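Local coordinates for Uly1 (Catenovulum maritimum, PDB 7DRQ), which probably cleaves ulvan, the polysaccharide of green seaweeds, as a calcium-binding lyase of polysaccharide lyase family 24, at residues 279-284 / 289-294; 249-254 / 258-263; 326-331 / 377-382; 275-280 / 317-322; 335-338 / 342-345. One frame throughout, in Å; residues are numbered along the deposited sequence.

How the contacts relate
Following the chain from the N terminus, contact 2 closes a short loop, with 3-10 segment 251-253 in it, leading into strand 261-269. Strand 272-280 pairs with it and starts two contacts at once: contact 1 closes the hairpin to strand 290-298 across a calcium-binding loop, and contact 4 reaches further, to the loop at 317-322; the two share R279 and R280. Contact 3 then closes a long loop from 326-331 to 377-382 and joins two neighbouring sheets. Nested inside it, contact 5 closes a short turn before strand 343-344. The backbone of I345 bonds to Q290, so contacts 5 and 1 meet, while contacts 2 and 3 stay about 10 Å apart at their nearest atoms.

Contact 1: 279-284 / 289-294; sequences RRFNLP and AQDGMF. With CA (calcium ion), chain E.
R279 and D291 face each other as a hydrogen-bonded antiparallel pair, and their side chains repeat the link made by their backbones. D291 N reaches R279 O at 2.6 Å, and R279 N returns a bond to D291 O. R279 then turns its guanidinium side-on to the carboxylate in a salt bridge, a bend at chi3 (65°) bringing NE and NH2 round to the same oxygen. Both use the syn lone pair of D291 OD1, with NH2 at 2.9 Å and NE at 3.1 Å, and the oxygen lies almost in the guanidinium plane. Rings close the cationic group from above and below: F294 brings CZ over the centre of one face, its ring steeply inclined, while F281 sets CE2 over the opposite face. This buried part is tight, and sandwiching between two aromatics limits how the guanidinium can turn.

Towards the loop direct pairing gives way to water. R280, partly exposed, still grips Q290 OE1 with two nitrogens, NE at 2.7 Å and NH2 a little longer, guanidinium and amide being nearly coplanar. Water 1 joins F281 N, A289 O and D291 OD2. Water 2 bonds to A289 O and also binds the calcium ion. That ion takes L283 O at 2.3 Å and four waters, and D285 OD1 and F287 O complete its sphere. Tight pairing giving way to a hydrated metal loop identifies the arrangement as an antiparallel beta hairpin with a calcium site at its turn, in a chain of the beta-propeller clan.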
# COMPACT_ATOMS: atom_id res chain seq x y z
N ARG A 279 11.19 -7.90 -9.44
CA ARG A 279 12.21 -8.55 -8.63
C ARG A 279 13.42 -7.64 -8.51
O ARG A 279 13.78 -6.95 -9.47
CB ARG A 279 12.60 -9.91 -9.24
CG ARG A 279 13.95 -10.45 -8.76
CD ARG A 279 14.29 -11.79 -9.42
NE ARG A 279 14.50 -11.65 -10.86
CZ ARG A 279 14.47 -12.67 -11.73
NH1 ARG A 279 14.26 -13.90 -11.28
NH2 ARG A 279 14.70 -12.45 -13.02
N ARG A 280 14.05 -7.60 -7.34
CA ARG A 280 15.36 -6.96 -7.22
C ARG A 280 16.36 -8.05 -6.91
O ARG A 280 16.28 -8.69 -5.85
CB ARG A 280 15.41 -5.87 -6.14
CG ARG A 280 16.77 -5.15 -6.14
CD ARG A 280 16.84 -4.00 -5.11
NE ARG A 280 15.86 -2.95 -5.37
CZ ARG A 280 15.76 -1.83 -4.66
NH1 ARG A 280 16.60 -1.59 -3.67
NH2 ARG A 280 14.81 -0.94 -4.94
N PHE A 281 17.30 -8.27 -7.77
CA PHE A 281 18.29 -9.30 -7.58
C PHE A 281 19.60 -8.77 -6.99
O PHE A 281 20.34 -9.52 -6.48
CB PHE A 281 18.68 -9.93 -8.93
CG PHE A 281 18.27 -11.34 -9.13
CD1 PHE A 281 18.44 -12.27 -8.17
CD2 PHE A 281 17.78 -11.76 -10.35
CE1 PHE A 281 18.07 -13.57 -8.37
CE2 PHE A 281 17.43 -13.07 -10.57
CZ PHE A 281 17.58 -13.99 -9.56
N ASN A 282 19.88 -7.50 -7.15
CA ASN A 282 21.13 -6.92 -6.68
C ASN A 282 22.33 -7.62 -7.27
O ASN A 282 23.38 -7.73 -6.64
CB ASN A 282 21.22 -6.93 -5.16
CG ASN A 282 20.02 -6.27 -4.51
OD1 ASN A 282 19.90 -5.03 -4.51
ND2 ASN A 282 19.13 -7.08 -3.95
N LEU A 283 22.19 -8.12 -8.48
CA LEU A 283 23.36 -8.54 -9.23
C LEU A 283 24.08 -7.32 -9.80
O LEU A 283 23.44 -6.33 -10.16
CB LEU A 283 22.96 -9.44 -10.38
CG LEU A 283 22.36 -10.79 -10.04
CD1 LEU A 283 21.54 -11.27 -11.23
CD2 LEU A 283 23.48 -11.76 -9.71
N PRO A 284 25.41 -7.37 -9.92
CA PRO A 284 26.09 -6.29 -10.64
C PRO A 284 25.83 -6.44 -12.13
O PRO A 284 26.48 -7.25 -12.80
CB PRO A 284 27.57 -6.49 -10.28
CG PRO A 284 27.68 -7.96 -9.96
CD PRO A 284 26.33 -8.41 -9.45
N ALA A 289 18.09 -1.38 -10.20
CA ALA A 289 17.24 -1.82 -9.10
C ALA A 289 16.45 -3.04 -9.53
O ALA A 289 17.01 -4.13 -9.65
CB ALA A 289 16.33 -0.67 -8.64
N GLN A 290 15.16 -2.87 -9.84
CA GLN A 290 14.35 -4.05 -10.15
C GLN A 290 14.59 -4.54 -11.58
O GLN A 290 15.12 -3.84 -12.44
CB GLN A 290 12.86 -3.77 -9.93
CG GLN A 290 12.38 -3.87 -8.48
CD GLN A 290 12.70 -2.64 -7.67
OE1 GLN A 290 13.77 -2.54 -7.06
NE2 GLN A 290 11.77 -1.68 -7.63
N ASP A 291 14.17 -5.78 -11.81
CA ASP A 291 14.15 -6.39 -13.13
C ASP A 291 12.90 -7.25 -13.24
O ASP A 291 12.30 -7.65 -12.24
CB ASP A 291 15.42 -7.25 -13.39
CG ASP A 291 15.42 -8.56 -12.59
OD1 ASP A 291 14.91 -9.57 -13.12
OD2 ASP A 291 15.94 -8.58 -11.45
N GLY A 292 12.52 -7.54 -14.48
CA GLY A 292 11.44 -8.47 -14.74
C GLY A 292 10.06 -7.93 -14.40
O GLY A 292 9.92 -6.83 -13.86
N MSE A 293 9.05 -8.70 -14.74
CA MSE A 293 7.67 -8.41 -14.37
C MSE A 293 6.97 -9.75 -14.20
O MSE A 293 7.08 -10.64 -15.05
CB MSE A 293 6.99 -7.54 -15.42
CG MSE A 293 5.60 -7.10 -15.06
SE MSE A 293 4.95 -5.84 -16.43
CE MSE A 293 6.08 -4.31 -16.08
N PHE A 294 6.26 -9.92 -13.09
CA PHE A 294 5.81 -11.25 -12.68
C PHE A 294 4.37 -11.19 -12.19
O PHE A 294 3.90 -10.17 -11.69
CB PHE A 294 6.73 -11.81 -11.59
CG PHE A 294 8.19 -11.79 -11.96
CD1 PHE A 294 8.77 -12.85 -12.63
CD2 PHE A 294 8.97 -10.67 -11.66
CE1 PHE A 294 10.13 -12.82 -12.98
CE2 PHE A 294 10.31 -10.63 -12.01
CZ PHE A 294 10.89 -11.71 -12.67
CA CA E . 21.59 -4.91 -10.32
O HOH W 1 17.39 -6.78 -10.20
O HOH W 2 19.68 -4.60 -8.71
O HOH W 3 20.22 -6.96 -10.54
O HOH W 4 23.56 -3.42 -10.94
O HOH W 5 22.46 -4.27 -8.28

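Contact 2: 249-254 / 258-263; sequences LGAGKK and KNWSIY
N259 points its amide oxygen into the short 3-10 segment at 251-253, while W260, the next residue, lays its indole beside A251. The two side chains thus divide the contact into a polar and an apolar half. OD1 of N259 accepts from G252 N at 2.8 Å, with the donor in the carbonyl plane and an N-H...O angle of 155°. Placing CG anti to its own carbonyl carbon (chi1 -69°) swings the N259 amide towards the turn. The backbones come very near here, for G252 CA lies 3.4 Å from K258 C, and the glycine brings no side chain into that gap.

W260 meets A251 through the pyrrole part of its ring: the methyl CB is 3.4 Å from NE1, lying obliquely to the indole. The indole N-H is used elsewhere, donating to V320 O. Water 6 accepts from A251 N at 2.9 Å and from W260 N at 3.0 Å, one N-H from each segment. Within 249-254, K254 NZ bonds back to L249 O across the turn.

Chemically, then, the polar link amounts to one direct bond, from G252 N to the N259 amide, plus one water bridge, set beside a small apolar contact.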
# COMPACT_ATOMS: atom_id res chain seq x y z
N LEU A 249 12.45 -16.74 1.79
CA LEU A 249 13.67 -16.01 2.07
C LEU A 249 14.85 -16.95 1.84
O LEU A 249 14.70 -18.18 1.86
CB LEU A 249 13.69 -15.46 3.49
CG LEU A 249 12.68 -14.36 3.82
CD1 LEU A 249 12.60 -14.13 5.31
CD2 LEU A 249 13.03 -13.06 3.10
N GLY A 250 16.02 -16.37 1.60
CA GLY A 250 17.21 -17.17 1.34
C GLY A 250 17.10 -18.01 0.10
O GLY A 250 17.55 -19.17 0.09
N ALA A 251 16.51 -17.47 -0.97
CA ALA A 251 16.34 -18.24 -2.20
C ALA A 251 17.66 -18.71 -2.78
O ALA A 251 17.68 -19.69 -3.52
CB ALA A 251 15.58 -17.41 -3.25
N GLY A 252 18.76 -18.02 -2.47
CA GLY A 252 20.07 -18.39 -3.00
C GLY A 252 20.61 -19.72 -2.50
O GLY A 252 21.61 -20.20 -3.05
N LYS A 253 19.99 -20.30 -1.48
CA LYS A 253 20.36 -21.62 -0.99
C LYS A 253 19.23 -22.62 -1.17
O LYS A 253 19.34 -23.76 -0.70
CB LYS A 253 20.76 -21.56 0.49
CG LYS A 253 22.08 -20.88 0.76
CD LYS A 253 23.11 -21.29 -0.27
CE LYS A 253 24.50 -20.75 0.08
NZ LYS A 253 25.03 -19.87 -1.00
N LYS A 254 18.14 -22.22 -1.83
CA LYS A 254 16.97 -23.07 -1.95
C LYS A 254 16.61 -23.36 -3.40
O LYS A 254 15.55 -23.94 -3.65
CB LYS A 254 15.79 -22.44 -1.20
CG LYS A 254 16.11 -22.18 0.25
CD LYS A 254 14.94 -21.61 1.04
CE LYS A 254 15.34 -21.40 2.49
NZ LYS A 254 14.42 -20.50 3.22
N LYS A 258 20.68 -16.82 -6.43
CA LYS A 258 21.02 -15.78 -5.47
C LYS A 258 19.75 -15.42 -4.72
O LYS A 258 18.64 -15.65 -5.21
CB LYS A 258 21.60 -14.54 -6.19
CG LYS A 258 22.07 -13.39 -5.31
CD LYS A 258 22.32 -12.18 -6.18
CE LYS A 258 22.92 -11.00 -5.40
NZ LYS A 258 22.17 -10.64 -4.18
N ASN A 259 19.91 -14.85 -3.53
CA ASN A 259 18.78 -14.24 -2.85
C ASN A 259 18.19 -13.12 -3.71
O ASN A 259 18.87 -12.52 -4.54
CB ASN A 259 19.22 -13.66 -1.51
CG ASN A 259 19.60 -14.72 -0.49
OD1 ASN A 259 19.34 -15.92 -0.68
ND2 ASN A 259 20.23 -14.29 0.59
N TRP A 260 16.90 -12.83 -3.49
CA TRP A 260 16.26 -11.71 -4.18
C TRP A 260 15.20 -11.12 -3.27
O TRP A 260 14.90 -11.66 -2.21
CB TRP A 260 15.66 -12.14 -5.53
CG TRP A 260 14.69 -13.31 -5.49
CD1 TRP A 260 15.00 -14.63 -5.33
CD2 TRP A 260 13.26 -13.25 -5.63
NE1 TRP A 260 13.85 -15.40 -5.36
CE2 TRP A 260 12.77 -14.57 -5.54
CE3 TRP A 260 12.35 -12.21 -5.83
CZ2 TRP A 260 11.41 -14.87 -5.65
CZ3 TRP A 260 11.00 -12.51 -5.92
CH2 TRP A 260 10.54 -13.83 -5.83
N SER A 261 14.67 -9.97 -3.67
CA SER A 261 13.61 -9.27 -2.94
C SER A 261 12.48 -8.94 -3.91
O SER A 261 12.67 -8.86 -5.12
CB SER A 261 14.14 -8.00 -2.28
OG SER A 261 13.21 -7.52 -1.32
N ILE A 262 11.29 -8.74 -3.35
CA ILE A 262 10.06 -8.74 -4.14
C ILE A 262 9.36 -7.39 -3.98
O ILE A 262 9.19 -6.91 -2.85
CB ILE A 262 9.15 -9.92 -3.74
CG1 ILE A 262 7.83 -9.90 -4.50
CG2 ILE A 262 8.94 -9.96 -2.21
CD1 ILE A 262 7.09 -11.23 -4.42
N TYR A 263 9.00 -6.78 -5.11
CA TYR A 263 8.45 -5.43 -5.16
C TYR A 263 7.11 -5.53 -5.88
O TYR A 263 7.07 -5.54 -7.12
CB TYR A 263 9.41 -4.47 -5.87
CG TYR A 263 10.61 -4.15 -5.02
CD1 TYR A 263 11.66 -5.06 -4.90
CD2 TYR A 263 10.70 -2.96 -4.32
CE1 TYR A 263 12.75 -4.79 -4.10
CE2 TYR A 263 11.79 -2.67 -3.52
CZ TYR A 263 12.81 -3.59 -3.42
OH TYR A 263 13.89 -3.32 -2.63
O HOH W 6 15.84 -14.68 -1.33

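Contact 3: 326-331 / 377-382; sequences LVMRPG and VYSHTY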
# COMPACT_ATOMS: atom_id res chain seq x y z
N LEU A 326 6.93 -15.32 -14.64
CA LEU A 326 7.26 -14.26 -15.59
C LEU A 326 6.08 -13.91 -16.50
O LEU A 326 5.35 -14.78 -16.97
CB LEU A 326 8.43 -14.72 -16.46
CG LEU A 326 8.94 -13.72 -17.50
CD1 LEU A 326 9.68 -12.57 -16.80
CD2 LEU A 326 9.86 -14.43 -18.50
N VAL A 327 5.90 -12.60 -16.77
CA VAL A 327 5.00 -12.17 -17.84
C VAL A 327 5.74 -11.32 -18.89
O VAL A 327 5.34 -11.31 -20.06
CB VAL A 327 3.78 -11.39 -17.30
CG1 VAL A 327 2.92 -12.27 -16.39
CG2 VAL A 327 4.20 -10.11 -16.58
N MSE A 328 6.80 -10.62 -18.49
CA MSE A 328 7.46 -9.65 -19.40
C MSE A 328 8.83 -9.26 -18.85
O MSE A 328 9.03 -9.27 -17.64
CB MSE A 328 6.56 -8.40 -19.58
CG MSE A 328 6.82 -7.53 -20.84
SE MSE A 328 8.13 -6.08 -20.62
CE MSE A 328 7.39 -5.29 -18.90
N ARG A 329 9.78 -8.95 -19.72
CA ARG A 329 11.10 -8.51 -19.26
C ARG A 329 11.23 -7.04 -19.60
O ARG A 329 11.50 -6.71 -20.76
CB ARG A 329 12.21 -9.31 -19.94
CG ARG A 329 12.17 -10.81 -19.71
CD ARG A 329 12.92 -11.19 -18.45
NE ARG A 329 13.13 -12.63 -18.42
CZ ARG A 329 13.35 -13.33 -17.31
NH1 ARG A 329 13.38 -12.72 -16.13
NH2 ARG A 329 13.51 -14.65 -17.39
N PRO A 330 11.07 -6.11 -18.65
CA PRO A 330 11.11 -4.67 -19.03
C PRO A 330 12.45 -4.22 -19.57
O PRO A 330 12.51 -3.20 -20.28
CB PRO A 330 10.76 -3.95 -17.72
CG PRO A 330 10.09 -4.96 -16.86
CD PRO A 330 10.64 -6.31 -17.26
N GLY A 331 13.54 -4.93 -19.26
CA GLY A 331 14.83 -4.61 -19.88
C GLY A 331 14.76 -4.65 -21.41
O GLY A 331 15.51 -3.92 -22.08
N VAL A 377 10.24 5.06 -20.11
CA VAL A 377 9.39 4.21 -20.95
C VAL A 377 8.27 3.67 -20.08
O VAL A 377 8.53 3.00 -19.07
CB VAL A 377 10.19 3.06 -21.58
CG1 VAL A 377 9.26 2.21 -22.43
CG2 VAL A 377 11.38 3.60 -22.39
N TYR A 378 7.03 3.94 -20.47
CA TYR A 378 5.87 3.39 -19.77
C TYR A 378 5.32 2.22 -20.58
O TYR A 378 5.16 2.34 -21.80
CB TYR A 378 4.81 4.46 -19.55
CG TYR A 378 5.34 5.64 -18.77
CD1 TYR A 378 5.30 5.65 -17.38
CD2 TYR A 378 5.92 6.73 -19.42
CE1 TYR A 378 5.81 6.71 -16.66
CE2 TYR A 378 6.42 7.79 -18.71
CZ TYR A 378 6.36 7.78 -17.34
OH TYR A 378 6.87 8.85 -16.63
N SER A 379 5.04 1.10 -19.92
CA SER A 379 4.55 -0.08 -20.62
C SER A 379 3.19 -0.50 -20.09
O SER A 379 2.86 -0.30 -18.92
CB SER A 379 5.52 -1.29 -20.52
OG SER A 379 5.84 -1.58 -19.16
N HIS A 380 2.40 -1.07 -20.99
CA HIS A 380 1.11 -1.67 -20.68
C HIS A 380 1.11 -3.07 -21.26
O HIS A 380 1.24 -3.23 -22.48
CB HIS A 380 -0.03 -0.83 -21.26
CG HIS A 380 -1.40 -1.35 -20.94
ND1 HIS A 380 -2.53 -0.84 -21.54
CD2 HIS A 380 -1.82 -2.32 -20.09
CE1 HIS A 380 -3.59 -1.47 -21.08
NE2 HIS A 380 -3.20 -2.37 -20.19
N THR A 381 0.99 -4.07 -20.40
CA THR A 381 0.95 -5.46 -20.81
C THR A 381 -0.44 -6.01 -20.52
O THR A 381 -0.94 -5.83 -19.41
CB THR A 381 2.01 -6.28 -20.06
OG1 THR A 381 3.31 -5.81 -20.42
CG2 THR A 381 1.89 -7.76 -20.40
N TYR A 382 -1.08 -6.63 -21.51
CA TYR A 382 -2.46 -7.01 -21.25
C TYR A 382 -2.84 -8.25 -22.04
O TYR A 382 -2.28 -8.54 -23.10
CB TYR A 382 -3.43 -5.86 -21.54
CG TYR A 382 -3.40 -5.33 -22.95
CD1 TYR A 382 -2.46 -4.38 -23.33
CD2 TYR A 382 -4.33 -5.77 -23.90
CE1 TYR A 382 -2.42 -3.88 -24.63
CE2 TYR A 382 -4.30 -5.28 -25.20
CZ TYR A 382 -3.35 -4.33 -25.55
OH TYR A 382 -3.32 -3.83 -26.84
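M328, modelled as selenomethionine, lies against S379 and T381 of strand 372-383, and these are its two contacts with that strand. Its CG passes 3.9 Å from T381 OG1, and its methyl CE ends 4.0 Å from S379 OG. A turn at chi2 (-90°) and another at chi3 curl the chain, so that CG serves one residue and CE the next but one along the strand. No hydrogen bond crosses; an apolar side chain meets the hydroxyl-bearing sides of two others, and the touch is one of van der Waals packing. S379 and T381 alternate with H380, so both project to the same side of their strand. The backbones themselves stay well separated, the nearest CA atoms being those of M328 and T381, 7.9 Å apart, and side chains alone bridge the distance.

M328 has further direct neighbours in T392, on the adjoining strand 391-393, and in M293, on which it also packs. One step out, the hydroxyl of T381 is hydrogen-bonded to that of T392, which positions the oxygen that M328 CG meets.

Strand 326-328 pairs with 290-298, whereas 372-383 runs between 359-369 and 391-393. The contact therefore joins two successive antiparallel sheets face to face, consistent with the packing of adjacent blades in a beta propeller.

Contact 4: 275-280 / 317-322; sequences IGFQRR and MPLVKA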
# COMPACT_ATOMS: atom_id res chain seq x y z
N ILE A 275 -1.13 -11.92 -7.20
CA ILE A 275 -0.00 -11.04 -6.94
C ILE A 275 0.64 -10.64 -8.26
O ILE A 275 0.71 -11.43 -9.20
CB ILE A 275 1.02 -11.71 -6.00
CG1 ILE A 275 2.04 -10.70 -5.47
CG2 ILE A 275 1.69 -12.89 -6.71
CD1 ILE A 275 2.99 -11.27 -4.40
N GLY A 276 1.08 -9.39 -8.33
CA GLY A 276 1.95 -8.95 -9.41
C GLY A 276 3.16 -8.28 -8.78
O GLY A 276 3.04 -7.63 -7.74
N PHE A 277 4.33 -8.49 -9.38
CA PHE A 277 5.51 -7.95 -8.74
C PHE A 277 6.66 -7.85 -9.73
O PHE A 277 6.62 -8.42 -10.83
CB PHE A 277 5.93 -8.80 -7.52
CG PHE A 277 6.34 -10.21 -7.85
CD1 PHE A 277 5.39 -11.23 -7.88
CD2 PHE A 277 7.68 -10.53 -8.08
CE1 PHE A 277 5.76 -12.54 -8.16
CE2 PHE A 277 8.06 -11.86 -8.36
CZ PHE A 277 7.09 -12.85 -8.40
N GLN A 278 7.67 -7.08 -9.33
CA GLN A 278 8.98 -7.08 -9.97
C GLN A 278 10.02 -7.54 -8.95
O GLN A 278 9.76 -7.58 -7.75
CB GLN A 278 9.32 -5.69 -10.54
CG GLN A 278 8.19 -5.19 -11.45
CD GLN A 278 8.55 -3.94 -12.24
OE1 GLN A 278 8.46 -2.82 -11.73
NE2 GLN A 278 8.94 -4.12 -13.50
N ARG A 279 11.19 -7.90 -9.44
CA ARG A 279 12.21 -8.55 -8.63
C ARG A 279 13.42 -7.64 -8.51
O ARG A 279 13.78 -6.95 -9.47
CB ARG A 279 12.60 -9.91 -9.24
CG ARG A 279 13.95 -10.45 -8.76
CD ARG A 279 14.29 -11.79 -9.42
NE ARG A 279 14.50 -11.65 -10.86
CZ ARG A 279 14.47 -12.67 -11.73
NH1 ARG A 279 14.26 -13.90 -11.28
NH2 ARG A 279 14.70 -12.45 -13.02
N ARG A 280 14.05 -7.60 -7.34
CA ARG A 280 15.36 -6.96 -7.22
C ARG A 280 16.36 -8.05 -6.91
O ARG A 280 16.28 -8.69 -5.85
CB ARG A 280 15.41 -5.87 -6.14
CG ARG A 280 16.77 -5.15 -6.14
CD ARG A 280 16.84 -4.00 -5.11
NE ARG A 280 15.86 -2.95 -5.37
CZ ARG A 280 15.76 -1.83 -4.66
NH1 ARG A 280 16.60 -1.59 -3.67
NH2 ARG A 280 14.81 -0.94 -4.94
N MSE A 317 5.52 -23.37 -4.68
CA MSE A 317 4.96 -22.58 -3.58
C MSE A 317 5.40 -23.16 -2.23
O MSE A 317 5.09 -24.33 -1.94
CB MSE A 317 3.42 -22.54 -3.69
CG MSE A 317 2.71 -21.69 -2.65
SE MSE A 317 3.27 -19.81 -2.74
CE MSE A 317 3.34 -19.64 -4.67
N PRO A 318 6.12 -22.38 -1.42
CA PRO A 318 6.52 -20.98 -1.67
C PRO A 318 7.49 -20.85 -2.85
O PRO A 318 8.34 -21.73 -3.06
CB PRO A 318 7.21 -20.56 -0.36
CG PRO A 318 6.81 -21.58 0.65
CD PRO A 318 6.57 -22.85 -0.10
N LEU A 319 7.35 -19.77 -3.61
CA LEU A 319 8.15 -19.59 -4.82
C LEU A 319 9.61 -19.34 -4.48
O LEU A 319 9.93 -18.59 -3.55
CB LEU A 319 7.60 -18.42 -5.64
CG LEU A 319 8.06 -18.25 -7.08
CD1 LEU A 319 7.77 -19.50 -7.91
CD2 LEU A 319 7.41 -16.99 -7.71
N VAL A 320 10.50 -19.94 -5.27
CA VAL A 320 11.94 -19.74 -5.13
C VAL A 320 12.53 -19.02 -6.34
O VAL A 320 13.36 -18.13 -6.18
CB VAL A 320 12.67 -21.08 -4.90
CG1 VAL A 320 14.18 -20.83 -4.75
CG2 VAL A 320 12.11 -21.78 -3.67
N LYS A 321 12.11 -19.41 -7.55
CA LYS A 321 12.57 -18.82 -8.81
C LYS A 321 11.45 -17.97 -9.38
O LYS A 321 10.46 -18.50 -9.89
CB LYS A 321 12.94 -19.91 -9.82
CG LYS A 321 14.10 -20.84 -9.45
CD LYS A 321 14.28 -21.88 -10.58
CE LYS A 321 13.37 -23.13 -10.40
NZ LYS A 321 12.14 -23.25 -11.28
N ALA A 322 11.62 -16.64 -9.34
CA ALA A 322 10.55 -15.75 -9.80
C ALA A 322 10.14 -16.03 -11.24
O ALA A 322 8.97 -15.84 -11.60
CB ALA A 322 10.99 -14.29 -9.64
O HOH W 7 14.03 -15.19 -8.63
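Apolar contact comes first: F277 reaches out from strand 272-280 to the loop at 317-322, where A322 and L319 receive it. The methyl CB of A322 stands at the rim of the ring, close to its plane, 4.0 Å from F277 CE2. L319 offers CD2 to the end of the ring, 4.2 Å from F277 CZ and at an oblique slant. With CG placed between backbone N and carbonyl carbon (chi1 63°), the ring leans off the strand towards this loop, and F294 of the next strand meets it with its ring only about 15° from parallel. A322 CB also makes van der Waals contact with the arginine, 3.7 Å from R279 NH1.

The setting is an antiparallel sheet of the propeller-like domain: residues 277 and 279 project to one side of strand 272-280, and the irregular chain between strands 307-308 and 326-328 folds over that side.

Polar contact runs through a single water. Water 7 lies in the plane of the R279 guanidinium at its edge, 3.0 Å from NH1, and it also accepts from A322 N at 2.9 Å. The same guanidinium is salt-bridged to D291, and K321 NZ forms a salt bridge with E324.

Contact 5: 335-338 / 342-345; sequences PDAT and QVSI
The Q342 amide lies flat against A337, whose CA and CB both sit over one of its faces. The CA is 3.4 Å from Q342 CD and the CB 3.6 Å from the same atom, so backbone and methyl press on the amide together. T338 N lies on this face too, 3.3 Å from Q342 OE1, but the angle is too poor for a hydrogen bond. The torsions make this possible: chi1 (-156°) and chi2 (174°) keep the glutamine extended, and it runs out alongside the turn instead of curling back.

The amide's polar ends have partners of their own. NE2 donates to water 8 at 3.1 Å, and the water in turn donates to D336 O, bridging the two segments. The strongest partner of NE2 is E367, on strand 359-369, while OE1 accepts from A339 N. Both ends of the amide are thus held, which should fix which end carries the oxygen.

V343 adds the apolar share: its CG2 lies 4.0 Å from A337 CB and 3.5 Å from A337 O. That oxygen is hydrogen-bonded to R286, and V343 also packs on the side chain of F287, whose backbone O binds the calcium ion. A337 stands at the centre of an inverse gamma turn, closed by a weak bond from T338 N to D336 O. The whole is a compact turn leading into strand 343-344, at the margin of a propeller-type sheet beside the calcium-binding loop.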
# COMPACT_ATOMS: atom_id res chain seq x y z
N PRO A 335 16.59 -2.22 -25.24
CA PRO A 335 17.41 -3.41 -25.54
C PRO A 335 18.88 -3.10 -25.73
O PRO A 335 19.69 -4.03 -25.64
CB PRO A 335 16.78 -3.95 -26.84
CG PRO A 335 16.14 -2.77 -27.46
CD PRO A 335 15.68 -1.87 -26.35
N ASP A 336 19.26 -1.85 -25.97
CA ASP A 336 20.66 -1.48 -26.10
C ASP A 336 21.25 -0.93 -24.81
O ASP A 336 22.43 -0.56 -24.79
CB ASP A 336 20.84 -0.45 -27.22
CG ASP A 336 20.59 -1.03 -28.59
OD1 ASP A 336 20.94 -2.21 -28.81
OD2 ASP A 336 20.03 -0.31 -29.45
N ALA A 337 20.46 -0.84 -23.74
CA ALA A 337 20.91 -0.27 -22.48
C ALA A 337 21.52 -1.40 -21.65
O ALA A 337 20.90 -1.95 -20.74
CB ALA A 337 19.76 0.41 -21.75
N THR A 338 22.77 -1.73 -21.99
CA THR A 338 23.47 -2.89 -21.42
C THR A 338 24.55 -2.53 -20.42
O THR A 338 25.11 -3.44 -19.80
CB THR A 338 24.14 -3.71 -22.53
OG1 THR A 338 24.87 -2.83 -23.39
CG2 THR A 338 23.11 -4.47 -23.34
N GLN A 342 22.17 0.73 -16.31
CA GLN A 342 21.54 1.57 -17.35
C GLN A 342 20.03 1.40 -17.43
O GLN A 342 19.35 2.30 -17.94
CB GLN A 342 22.16 1.28 -18.72
CG GLN A 342 22.01 2.45 -19.72
CD GLN A 342 22.76 2.22 -21.03
OE1 GLN A 342 23.61 1.34 -21.13
NE2 GLN A 342 22.42 3.02 -22.05
N VAL A 343 19.48 0.28 -16.96
CA VAL A 343 18.03 0.09 -16.87
C VAL A 343 17.64 0.30 -15.41
O VAL A 343 18.01 -0.49 -14.54
CB VAL A 343 17.59 -1.29 -17.34
CG1 VAL A 343 16.04 -1.41 -17.28
CG2 VAL A 343 18.11 -1.59 -18.74
N SER A 344 16.88 1.36 -15.14
CA SER A 344 16.54 1.75 -13.79
C SER A 344 15.03 1.58 -13.63
O SER A 344 14.25 2.34 -14.22
CB SER A 344 16.99 3.18 -13.48
OG SER A 344 16.57 3.58 -12.19
N ILE A 345 14.63 0.57 -12.86
CA ILE A 345 13.24 0.30 -12.54
C ILE A 345 13.10 0.45 -11.04
O ILE A 345 13.59 -0.39 -10.28
CB ILE A 345 12.80 -1.10 -13.00
CG1 ILE A 345 12.98 -1.25 -14.52
CG2 ILE A 345 11.36 -1.38 -12.57
CD1 ILE A 345 12.90 -2.70 -14.97
O HOH W 8 23.02 2.25 -24.97